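Long-range contacts in alpha,alpha-trehalose-phosphate synthase (UDP-forming) (Burkholderia xenovorans, PDB 5V0T), which belongs to glycosyltransferase family 20 and has the GT-B fold, in which two Rossmann-like domains face each other across a ligand-binding cleft: residues V138-L143 with F161-P166; G193-P198 with D376-V381. All coordinates share one frame; numbering follows the deposited sequence.

Contact 1 (V138-L143 with F161-P166). With G6P (6-O-phosphono-alpha-D-glucopyranose), chain J.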
ATOM      1  N   VAL A 138      -0.374  11.768 -11.234  1.00 19.07           N
ATOM      2  CA  VAL A 138      -1.411  11.643 -10.210  1.00 20.23           C
ATOM      3  C   VAL A 138      -1.373  10.243  -9.621  1.00 20.42           C
ATOM      4  O   VAL A 138      -1.248   9.257 -10.363  1.00 18.63           O
ATOM      5  CB  VAL A 138      -2.790  11.948 -10.823  1.00 16.90           C
ATOM      6  CG1 VAL A 138      -3.858  11.874  -9.786  1.00 17.28           C
ATOM      7  CG2 VAL A 138      -2.757  13.316 -11.492  1.00 16.83           C
ATOM      8  N   HIS A 139      -1.515  10.141  -8.291  1.00 14.92           N
ATOM      9  CA  HIS A 139      -1.429   8.867  -7.576  1.00 19.33           C
ATOM     10  C   HIS A 139      -2.714   8.545  -6.818  1.00 19.72           C
ATOM     11  O   HIS A 139      -3.125   9.304  -5.933  1.00 17.48           O
ATOM     12  CB  HIS A 139      -0.241   8.869  -6.609  1.00 14.70           C
ATOM     13  CG  HIS A 139       1.081   8.836  -7.313  1.00 19.70           C
ATOM     14  ND1 HIS A 139       1.848   7.694  -7.405  1.00 21.09           N
ATOM     15  CD2 HIS A 139       1.739   9.787  -8.021  1.00 22.44           C
ATOM     16  CE1 HIS A 139       2.934   7.948  -8.115  1.00 19.50           C
ATOM     17  NE2 HIS A 139       2.891   9.212  -8.501  1.00 24.88           N
ATOM     18  N   ASP A 140      -3.334   7.414  -7.183  1.00 17.42           N
ATOM     19  CA  ASP A 140      -4.236   6.584  -6.372  1.00 18.31           C
ATOM     20  C   ASP A 140      -5.712   6.955  -6.459  1.00 19.41           C
ATOM     21  O   ASP A 140      -6.096   7.939  -7.097  1.00 16.50           O
ATOM     22  CB  ASP A 140      -3.809   6.544  -4.895  1.00 15.52           C
ATOM     23  CG  ASP A 140      -3.809   5.117  -4.348  1.00 18.22           C
ATOM     24  OD1 ASP A 140      -4.085   4.205  -5.156  1.00 16.18           O
ATOM     25  OD2 ASP A 140      -3.530   4.892  -3.147  1.00 16.99           O
ATOM     26  N   TYR A 141      -6.546   6.130  -5.818  1.00 15.49           N
ATOM     27  CA  TYR A 141      -7.966   6.048  -6.128  1.00 14.06           C
ATOM     28  C   TYR A 141      -8.753   7.314  -5.786  1.00 17.34           C
ATOM     29  O   TYR A 141      -9.837   7.514  -6.346  1.00 15.24           O
ATOM     30  CB  TYR A 141      -8.560   4.855  -5.385  1.00 11.95           C
ATOM     31  CG  TYR A 141      -8.297   4.880  -3.894  1.00 14.36           C
ATOM     32  CD1 TYR A 141      -7.086   4.442  -3.357  1.00 14.53           C
ATOM     33  CD2 TYR A 141      -9.280   5.311  -3.019  1.00 14.37           C
ATOM     34  CE1 TYR A 141      -6.859   4.462  -1.985  1.00 19.71           C
ATOM     35  CE2 TYR A 141      -9.069   5.323  -1.660  1.00 17.58           C
ATOM     36  CZ  TYR A 141      -7.862   4.904  -1.144  1.00 18.66           C
ATOM     37  OH  TYR A 141      -7.695   4.910   0.228  1.00 19.19           O
ATOM     38  N   HIS A 142      -8.253   8.161  -4.875  1.00 18.42           N
ATOM     39  CA  HIS A 142      -8.958   9.402  -4.551  1.00 20.13           C
ATOM     40  C   HIS A 142      -9.081  10.310  -5.758  1.00 18.60           C
ATOM     41  O   HIS A 142      -9.983  11.157  -5.817  1.00 16.92           O
ATOM     42  CB  HIS A 142      -8.225  10.174  -3.448  1.00 18.32           C
ATOM     43  CG  HIS A 142      -7.728   9.318  -2.333  1.00 16.46           C
ATOM     44  ND1 HIS A 142      -6.593   8.538  -2.440  1.00 19.07           N
ATOM     45  CD2 HIS A 142      -8.200   9.130  -1.077  1.00 16.79           C
ATOM     46  CE1 HIS A 142      -6.403   7.888  -1.306  1.00 14.05           C
ATOM     47  NE2 HIS A 142      -7.359   8.234  -0.461  1.00 18.29           N
ATOM     48  N   LEU A 143      -8.175  10.170  -6.717  1.00 15.58           N
ATOM     49  CA  LEU A 143      -7.949  11.200  -7.728  1.00 15.94           C
ATOM     50  C   LEU A 143      -8.188  10.680  -9.147  1.00 19.12           C
ATOM     51  O   LEU A 143      -7.655  11.224 -10.116  1.00 18.91           O
ATOM     52  CB  LEU A 143      -6.538  11.783  -7.562  1.00 16.72           C
ATOM     53  CG  LEU A 143      -6.335  12.460  -6.199  1.00 19.24           C
ATOM     54  CD1 LEU A 143      -4.878  12.799  -5.976  1.00 22.68           C
ATOM     55  CD2 LEU A 143      -7.191  13.722  -6.102  1.00 21.76           C
ATOM     56  N   PHE A 161      -1.335   8.543 -14.470  1.00 16.71           N
ATOM     57  CA  PHE A 161      -1.980   8.070 -13.254  1.00 19.75           C
ATOM     58  C   PHE A 161      -1.340   6.756 -12.842  1.00 19.67           C
ATOM     59  O   PHE A 161      -1.077   5.894 -13.691  1.00 20.71           O
ATOM     60  CB  PHE A 161      -3.488   7.861 -13.481  1.00 18.52           C
ATOM     61  CG  PHE A 161      -4.248   7.398 -12.263  1.00 19.26           C
ATOM     62  CD1 PHE A 161      -4.572   8.288 -11.243  1.00 18.51           C
ATOM     63  CD2 PHE A 161      -4.700   6.089 -12.166  1.00 17.59           C
ATOM     64  CE1 PHE A 161      -5.290   7.874 -10.148  1.00 17.92           C
ATOM     65  CE2 PHE A 161      -5.425   5.669 -11.067  1.00 16.37           C
ATOM     66  CZ  PHE A 161      -5.721   6.559 -10.053  1.00 16.91           C
ATOM     67  N   PHE A 162      -1.104   6.593 -11.544  1.00 17.82           N
ATOM     68  CA  PHE A 162      -0.706   5.298 -10.999  1.00 18.23           C
ATOM     69  C   PHE A 162      -1.660   4.925  -9.877  1.00 16.34           C
ATOM     70  O   PHE A 162      -1.856   5.712  -8.944  1.00 16.43           O
ATOM     71  CB  PHE A 162       0.750   5.300 -10.479  1.00 15.65           C
ATOM     72  CG  PHE A 162       1.231   3.929 -10.035  1.00 18.36           C
ATOM     73  CD1 PHE A 162       1.654   2.993 -10.967  1.00 15.14           C
ATOM     74  CD2 PHE A 162       1.221   3.576  -8.691  1.00 15.29           C
ATOM     75  CE1 PHE A 162       2.078   1.742 -10.571  1.00 17.14           C
ATOM     76  CE2 PHE A 162       1.648   2.319  -8.284  1.00 16.54           C
ATOM     77  CZ  PHE A 162       2.078   1.401  -9.230  1.00 17.99           C
ATOM     78  N   LEU A 163      -2.259   3.730  -9.986  1.00 19.18           N
ATOM     79  CA  LEU A 163      -3.114   3.155  -8.949  1.00 19.23           C
ATOM     80  C   LEU A 163      -2.272   2.285  -8.016  1.00 21.68           C
ATOM     81  O   LEU A 163      -1.649   1.304  -8.455  1.00 19.80           O
ATOM     82  CB  LEU A 163      -4.241   2.328  -9.581  1.00 12.81           C
ATOM     83  CG  LEU A 163      -5.317   1.785  -8.632  1.00 17.89           C
ATOM     84  CD1 LEU A 163      -6.113   2.922  -8.007  1.00 15.78           C
ATOM     85  CD2 LEU A 163      -6.232   0.805  -9.359  1.00 18.07           C
ATOM     86  N   HIS A 164      -2.247   2.645  -6.727  1.00 15.83           N
ATOM     87  CA  HIS A 164      -1.435   1.902  -5.765  1.00 21.43           C
ATOM     88  C   HIS A 164      -2.164   0.670  -5.248  1.00 16.89           C
ATOM     89  O   HIS A 164      -1.518  -0.293  -4.831  1.00 18.95           O
ATOM     90  CB  HIS A 164      -1.026   2.800  -4.581  1.00 12.31           C
ATOM     91  CG  HIS A 164      -0.014   3.849  -4.944  1.00 18.97           C
ATOM     92  ND1 HIS A 164       1.286   3.818  -4.496  1.00 19.60           N
ATOM     93  CD2 HIS A 164      -0.104   4.930  -5.755  1.00 18.99           C
ATOM     94  CE1 HIS A 164       1.953   4.842  -5.002  1.00 18.35           C
ATOM     95  NE2 HIS A 164       1.131   5.529  -5.772  1.00 16.75           N
ATOM     96  N   ILE A 165      -3.494   0.691  -5.264  1.00 15.64           N
ATOM     97  CA  ILE A 165      -4.315  -0.401  -4.749  1.00 15.91           C
ATOM     98  C   ILE A 165      -4.636  -1.345  -5.909  1.00 14.03           C
ATOM     99  O   ILE A 165      -4.356  -1.005  -7.066  1.00 15.27           O
ATOM    100  CB  ILE A 165      -5.578   0.154  -4.070  1.00 16.33           C
ATOM    101  CG1 ILE A 165      -6.504   0.824  -5.104  1.00 14.82           C
ATOM    102  CG2 ILE A 165      -5.181   1.132  -2.943  1.00 16.55           C
ATOM    103  CD1 ILE A 165      -7.849   1.257  -4.508  1.00 21.83           C
ATOM    104  N   PRO A 166      -5.187  -2.537  -5.667  1.00 14.05           N
ATOM    105  CA  PRO A 166      -5.478  -3.436  -6.789  1.00 17.10           C
ATOM    106  C   PRO A 166      -6.506  -2.812  -7.721  1.00 16.57           C
ATOM    107  O   PRO A 166      -7.336  -2.000  -7.307  1.00 17.03           O
ATOM    108  CB  PRO A 166      -6.037  -4.695  -6.106  1.00 16.34           C
ATOM    109  CG  PRO A 166      -5.629  -4.584  -4.678  1.00 16.48           C
ATOM    110  CD  PRO A 166      -5.576  -3.126  -4.377  1.00 12.13           C
TER
HETATM  111  C1  G6P J 502      -2.667   3.059   1.159  1.00 19.10           C
HETATM  112  C2  G6P J 502      -3.224   3.906   0.026  1.00 18.06           C
HETATM  113  C3  G6P J 502      -2.667   5.330   0.100  1.00 15.47           C
HETATM  114  C4  G6P J 502      -2.956   5.909   1.488  1.00 15.43           C
HETATM  115  C5  G6P J 502      -2.389   4.977   2.560  1.00 13.76           C
HETATM  116  C6  G6P J 502      -2.623   5.559   3.955  1.00 14.46           C
HETATM  117  O1  G6P J 502      -1.257   3.002   0.982  1.00 19.91           O
HETATM  118  O2  G6P J 502      -2.907   3.287  -1.234  1.00 19.43           O
HETATM  119  O3  G6P J 502      -3.334   6.115  -0.902  1.00 17.51           O
HETATM  120  O4  G6P J 502      -2.330   7.202   1.618  1.00 18.35           O
HETATM  121  O5  G6P J 502      -2.967   3.668   2.426  1.00 21.48           O
HETATM  122  O6  G6P J 502      -4.024   5.820   4.149  1.00 17.34           O
HETATM  123  P   G6P J 502      -4.509   7.310   4.523  1.00 19.33           P
HETATM  124  O1P G6P J 502      -4.083   7.546   5.950  1.00 18.95           O
HETATM  125  O2P G6P J 502      -5.996   7.275   4.300  1.00 19.08           O
HETATM  126  O3P G6P J 502      -3.777   8.212   3.556  1.00 19.02           O
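The carboxylate of D140 is gripped at both oxygens, OD2 by two hydroxyls of the bound 6-O-phosphono-alpha-D-glucopyranose and OD1 by H164 N. O2 and O3 of the sugar each donate to D140 OD2 at 2.6 Å. H164 N reaches D140 OD1 at 2.9 Å, from above the carboxylate plane. Donors on both oxygens probably limit the rotation of the acid. The H164 ring is held separately. Its NE2 meets H139 ND1 at 2.8 Å in a nearly straight hydrogen bond (161°), and either nitrogen could be the donor. The two imidazoles meet rim to rim with planes 47° apart. These residues lie at or just past the C-terminal ends of two neighbouring parallel strands, 135-139 and 159-162, joined through helix 146-152 in a beta-alpha-beta unit. That is the usual place for a ligand site in a Rossmann-like domain. The strands pair through F162 N to V138 O (2.9 Å), and D140 N donates to F162 O just beyond. On the side of the sheet where V138 lies, F161 extends with CG anti to its backbone N (chi1 -179°). The rim of its ring then faces the D140 carbonyl, with F161 CE1 3.2 Å from D140 O. Near the sugar, I165 CD1 packs at 3.5 Å from Y141 CD1, the two side chains crossing at about a right angle. The hydroxyl of Y141 bonds to N91.

Contact 2 (G193-P198 with D376-V381). With UDP (uridine-5'-diphosphate), chain I.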
ATOM      1  N   GLY A 193      -0.970   3.501 -15.005  1.00 19.51           N
ATOM      2  CA  GLY A 193      -0.058   2.538 -14.427  1.00 19.59           C
ATOM      3  C   GLY A 193      -0.749   1.777 -13.317  1.00 19.74           C
ATOM      4  O   GLY A 193      -1.424   2.375 -12.468  1.00 16.90           O
ATOM      5  N   PHE A 194      -0.626   0.456 -13.340  1.00 18.18           N
ATOM      6  CA  PHE A 194      -1.151  -0.404 -12.294  1.00 16.03           C
ATOM      7  C   PHE A 194       0.021  -1.139 -11.645  1.00 18.89           C
ATOM      8  O   PHE A 194       1.146  -1.133 -12.155  1.00 17.21           O
ATOM      9  CB  PHE A 194      -2.199  -1.383 -12.860  1.00 15.90           C
ATOM     10  CG  PHE A 194      -3.332  -0.699 -13.600  1.00 20.21           C
ATOM     11  CD1 PHE A 194      -4.389  -0.136 -12.907  1.00 23.90           C
ATOM     12  CD2 PHE A 194      -3.315  -0.595 -14.989  1.00 18.60           C
ATOM     13  CE1 PHE A 194      -5.411   0.513 -13.583  1.00 19.57           C
ATOM     14  CE2 PHE A 194      -4.342   0.040 -15.671  1.00 20.95           C
ATOM     15  CZ  PHE A 194      -5.388   0.597 -14.966  1.00 20.66           C
ATOM     16  N   GLN A 195      -0.233  -1.768 -10.490  1.00 18.35           N
ATOM     17  CA  GLN A 195       0.860  -2.417  -9.764  1.00 20.96           C
ATOM     18  C   GLN A 195       1.352  -3.667 -10.494  1.00 20.90           C
ATOM     19  O   GLN A 195       2.563  -3.867 -10.645  1.00 18.22           O
ATOM     20  CB  GLN A 195       0.411  -2.777  -8.337  1.00 18.51           C
ATOM     21  CG  GLN A 195       0.167  -1.574  -7.434  1.00 15.74           C
ATOM     22  CD  GLN A 195       1.445  -1.088  -6.760  1.00 18.60           C
ATOM     23  OE1 GLN A 195       2.555  -1.315  -7.259  1.00 17.09           O
ATOM     24  NE2 GLN A 195       1.293  -0.439  -5.606  1.00 14.14           N
ATOM     25  N   THR A 196       0.434  -4.536 -10.935  1.00 17.80           N
ATOM     26  CA  THR A 196       0.800  -5.870 -11.403  1.00 22.36           C
ATOM     27  C   THR A 196       0.058  -6.228 -12.689  1.00 19.07           C
ATOM     28  O   THR A 196      -0.918  -5.580 -13.077  1.00 18.29           O
ATOM     29  CB  THR A 196       0.496  -6.945 -10.350  1.00 21.36           C
ATOM     30  OG1 THR A 196      -0.927  -7.045 -10.171  1.00 22.11           O
ATOM     31  CG2 THR A 196       1.192  -6.624  -9.005  1.00 17.49           C
ATOM     32  N   ALA A 197       0.531  -7.290 -13.343  1.00 16.81           N
ATOM     33  CA  ALA A 197      -0.121  -7.759 -14.565  1.00 22.06           C
ATOM     34  C   ALA A 197      -1.594  -8.119 -14.359  1.00 24.24           C
ATOM     35  O   ALA A 197      -2.408  -7.790 -15.239  1.00 22.46           O
ATOM     36  CB  ALA A 197       0.669  -8.937 -15.156  1.00 21.15           C
ATOM     37  N   PRO A 198      -2.013  -8.757 -13.262  1.00 21.43           N
ATOM     38  CA  PRO A 198      -3.453  -9.020 -13.105  1.00 17.16           C
ATOM     39  C   PRO A 198      -4.276  -7.757 -12.930  1.00 19.44           C
ATOM     40  O   PRO A 198      -5.447  -7.742 -13.338  1.00 14.90           O
ATOM     41  CB  PRO A 198      -3.511  -9.925 -11.863  1.00 22.78           C
ATOM     42  CG  PRO A 198      -2.159 -10.584 -11.824  1.00 21.37           C
ATOM     43  CD  PRO A 198      -1.220  -9.504 -12.268  1.00 20.38           C
ATOM     44  N   ASP A 376      -3.924  -6.684  -1.500  1.00 14.84           N
ATOM     45  CA  ASP A 376      -2.959  -5.609  -1.286  1.00 17.93           C
ATOM     46  C   ASP A 376      -2.342  -5.268  -2.627  1.00 16.44           C
ATOM     47  O   ASP A 376      -1.900  -6.168  -3.347  1.00 14.79           O
ATOM     48  CB  ASP A 376      -1.880  -6.038  -0.277  1.00 23.67           C
ATOM     49  CG  ASP A 376      -1.238  -4.864   0.437  1.00 23.37           C
ATOM     50  OD1 ASP A 376      -0.913  -3.870  -0.249  1.00 27.32           O
ATOM     51  OD2 ASP A 376      -1.040  -4.952   1.680  1.00 24.94           O
ATOM     52  N   GLY A 377      -2.358  -3.980  -2.987  1.00 15.43           N
ATOM     53  CA  GLY A 377      -1.806  -3.586  -4.270  1.00 13.02           C
ATOM     54  C   GLY A 377      -0.353  -3.988  -4.439  1.00 17.00           C
ATOM     55  O   GLY A 377       0.069  -4.364  -5.530  1.00 17.32           O
ATOM     56  N   MET A 378       0.436  -3.895  -3.370  1.00 14.50           N
ATOM     57  CA  MET A 378       1.827  -4.320  -3.446  1.00 20.12           C
ATOM     58  C   MET A 378       2.260  -4.932  -2.123  1.00 20.74           C
ATOM     59  O   MET A 378       2.552  -6.130  -2.059  1.00 18.04           O
ATOM     60  CB  MET A 378       2.741  -3.142  -3.824  1.00 18.18           C
ATOM     61  CG  MET A 378       4.241  -3.505  -3.938  1.00 18.32           C
ATOM     62  SD  MET A 378       4.595  -4.919  -5.016  1.00 20.79           S
ATOM     63  CE  MET A 378       3.931  -4.371  -6.588  1.00 21.88           C
ATOM     64  N   ASN A 379       2.272  -4.091  -1.079  1.00 17.02           N
ATOM     65  CA  ASN A 379       2.712  -4.337   0.291  1.00 15.05           C
ATOM     66  C   ASN A 379       4.214  -4.061   0.413  1.00 20.07           C
ATOM     67  O   ASN A 379       5.059  -4.929   0.148  1.00 19.81           O
ATOM     68  CB  ASN A 379       2.369  -5.747   0.807  1.00 15.85           C
ATOM     69  CG  ASN A 379       2.483  -5.833   2.321  1.00 16.01           C
ATOM     70  OD1 ASN A 379       3.579  -5.774   2.862  1.00 15.72           O
ATOM     71  ND2 ASN A 379       1.361  -5.960   3.009  1.00 13.01           N
ATOM     72  N   LEU A 380       4.548  -2.827   0.803  1.00 20.30           N
ATOM     73  CA  LEU A 380       5.951  -2.467   0.972  1.00 16.62           C
ATOM     74  C   LEU A 380       6.568  -3.150   2.190  1.00 19.75           C
ATOM     75  O   LEU A 380       7.775  -3.416   2.199  1.00 19.01           O
ATOM     76  CB  LEU A 380       6.092  -0.949   1.094  1.00 16.29           C
ATOM     77  CG  LEU A 380       5.796  -0.105  -0.147  1.00 20.85           C
ATOM     78  CD1 LEU A 380       6.162   1.343   0.147  1.00 22.46           C
ATOM     79  CD2 LEU A 380       6.553  -0.602  -1.354  1.00 19.37           C
ATOM     80  N   VAL A 381       5.762  -3.453   3.211  1.00 18.93           N
ATOM     81  CA  VAL A 381       6.298  -4.087   4.410  1.00 17.87           C
ATOM     82  C   VAL A 381       6.964  -5.410   4.057  1.00 17.08           C
ATOM     83  O   VAL A 381       8.019  -5.750   4.594  1.00 18.89           O
ATOM     84  CB  VAL A 381       5.191  -4.261   5.469  1.00 15.14           C
ATOM     85  CG1 VAL A 381       5.529  -5.421   6.454  1.00 15.13           C
ATOM     86  CG2 VAL A 381       4.962  -2.930   6.234  1.00 13.62           C
TER
HETATM   87  N1  UDP I 501       4.913   2.131   8.313  1.00 19.72           N
HETATM   88  C2  UDP I 501       5.518   3.068   9.136  1.00 23.93           C
HETATM   89  N3  UDP I 501       5.135   3.026  10.446  1.00 19.29           N
HETATM   90  C4  UDP I 501       4.230   2.157  11.014  1.00 20.79           C
HETATM   91  C5  UDP I 501       3.647   1.208  10.101  1.00 17.22           C
HETATM   92  C6  UDP I 501       4.010   1.219   8.810  1.00 23.47           C
HETATM   93  O2  UDP I 501       6.325   3.886   8.729  1.00 22.35           O
HETATM   94  O4  UDP I 501       3.990   2.241  12.224  1.00 23.30           O
HETATM   95  C1' UDP I 501       5.297   2.128   6.898  1.00 17.50           C
HETATM   96  C2' UDP I 501       5.944   0.822   6.444  1.00 16.98           C
HETATM   97  O2' UDP I 501       7.331   0.846   6.736  1.00 21.07           O
HETATM   98  C3' UDP I 501       5.647   0.858   4.943  1.00 20.29           C
HETATM   99  C4' UDP I 501       4.269   1.528   4.891  1.00 19.23           C
HETATM  100  O4' UDP I 501       4.130   2.269   6.122  1.00 18.00           O
HETATM  101  O3' UDP I 501       6.585   1.642   4.213  1.00 17.02           O
HETATM  102  C5' UDP I 501       3.101   0.594   4.727  1.00 16.17           C
HETATM  103  O5' UDP I 501       2.980   0.301   3.321  1.00 17.98           O
HETATM  104  PA  UDP I 501       2.316  -1.043   2.813  1.00 17.27           P
HETATM  105  O1A UDP I 501       2.854  -2.239   3.572  1.00 18.00           O
HETATM  106  O2A UDP I 501       2.491  -1.078   1.340  1.00 14.97           O
HETATM  107  O3A UDP I 501       0.788  -0.928   3.195  1.00 18.41           O
HETATM  108  PB  UDP I 501      -0.284   0.240   3.205  1.00 19.22           P
HETATM  109  O1B UDP I 501       0.141   1.136   2.037  1.00 20.19           O
HETATM  110  O2B UDP I 501      -1.591  -0.497   2.844  1.00 16.73           O
HETATM  111  O3B UDP I 501      -0.327   0.936   4.514  1.00 17.55           O
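Q195 and M378 carry most of this contact, and the backbone of G377 adds to it. The carbonyl oxygen of G377 sits against the start of the glutamine side chain, 3.2 Å from Q195 CB and 3.4 Å from CG. The glutamine then bends at chi2 (-86°), which turns its amide across the base of the methionine. NE2 of Q195 lies 3.5 Å from M378 CB. On the other branch of the amide, Q195 OE1 touches the methyl CE of M378 at 3.4 Å. The methionine folds back to make this touch, bent at both chi2 (52°) and chi3 (59°). All of this is packing, with no hydrogen bond between the two segments. The amide finds its polar partners elsewhere: NE2 donates to H164 O, and OE1 accepts from I239 N. The contact joins the two halves of the GT-B fold. Segment 193-198 takes in the end of strand 191-194 of one sheet and the start of helix 197-209. Segment 376-381 follows strand 368-371 of the other and leads into helix 380-388. N379 is the N-cap of that helix, its OD1 taking A382 N. The first turn of the helix meets uridine-5'-diphosphate: L380 N bonds to the phosphate oxygen O2A at 2.8 Å, almost straight, and V381 N to O1A at 3.2 Å. The positive end of the helix probably helps to balance the diphosphate charge. Behind the cap, N379 ND2 donates to D376 OD2 at 2.9 Å, and K282 forms a salt bridge with the same oxygen. T196 adds a minor touch, its CG2 4.3 Å from M378 CE.

Both contacts are buried, with centres about 11 Å apart. Contact 1 stays within one domain and joins neighbouring strands of its sheet. Contact 2 starts from the next strand of that sheet and crosses to the other domain. Their chemistry differs accordingly. Contact 1 is rich in hydrogen bonds, from the backbone and from polar side chains, while contact 2 buries much less surface and is only packing between its segments. The two touch directly: G193 N is probably hydrogen-bonded to F161 O, and the ring of F162 packs on Q195. Each contact also reaches a different ligand, the sugar phosphate for contact 1 and uridine-5'-diphosphate for contact 2.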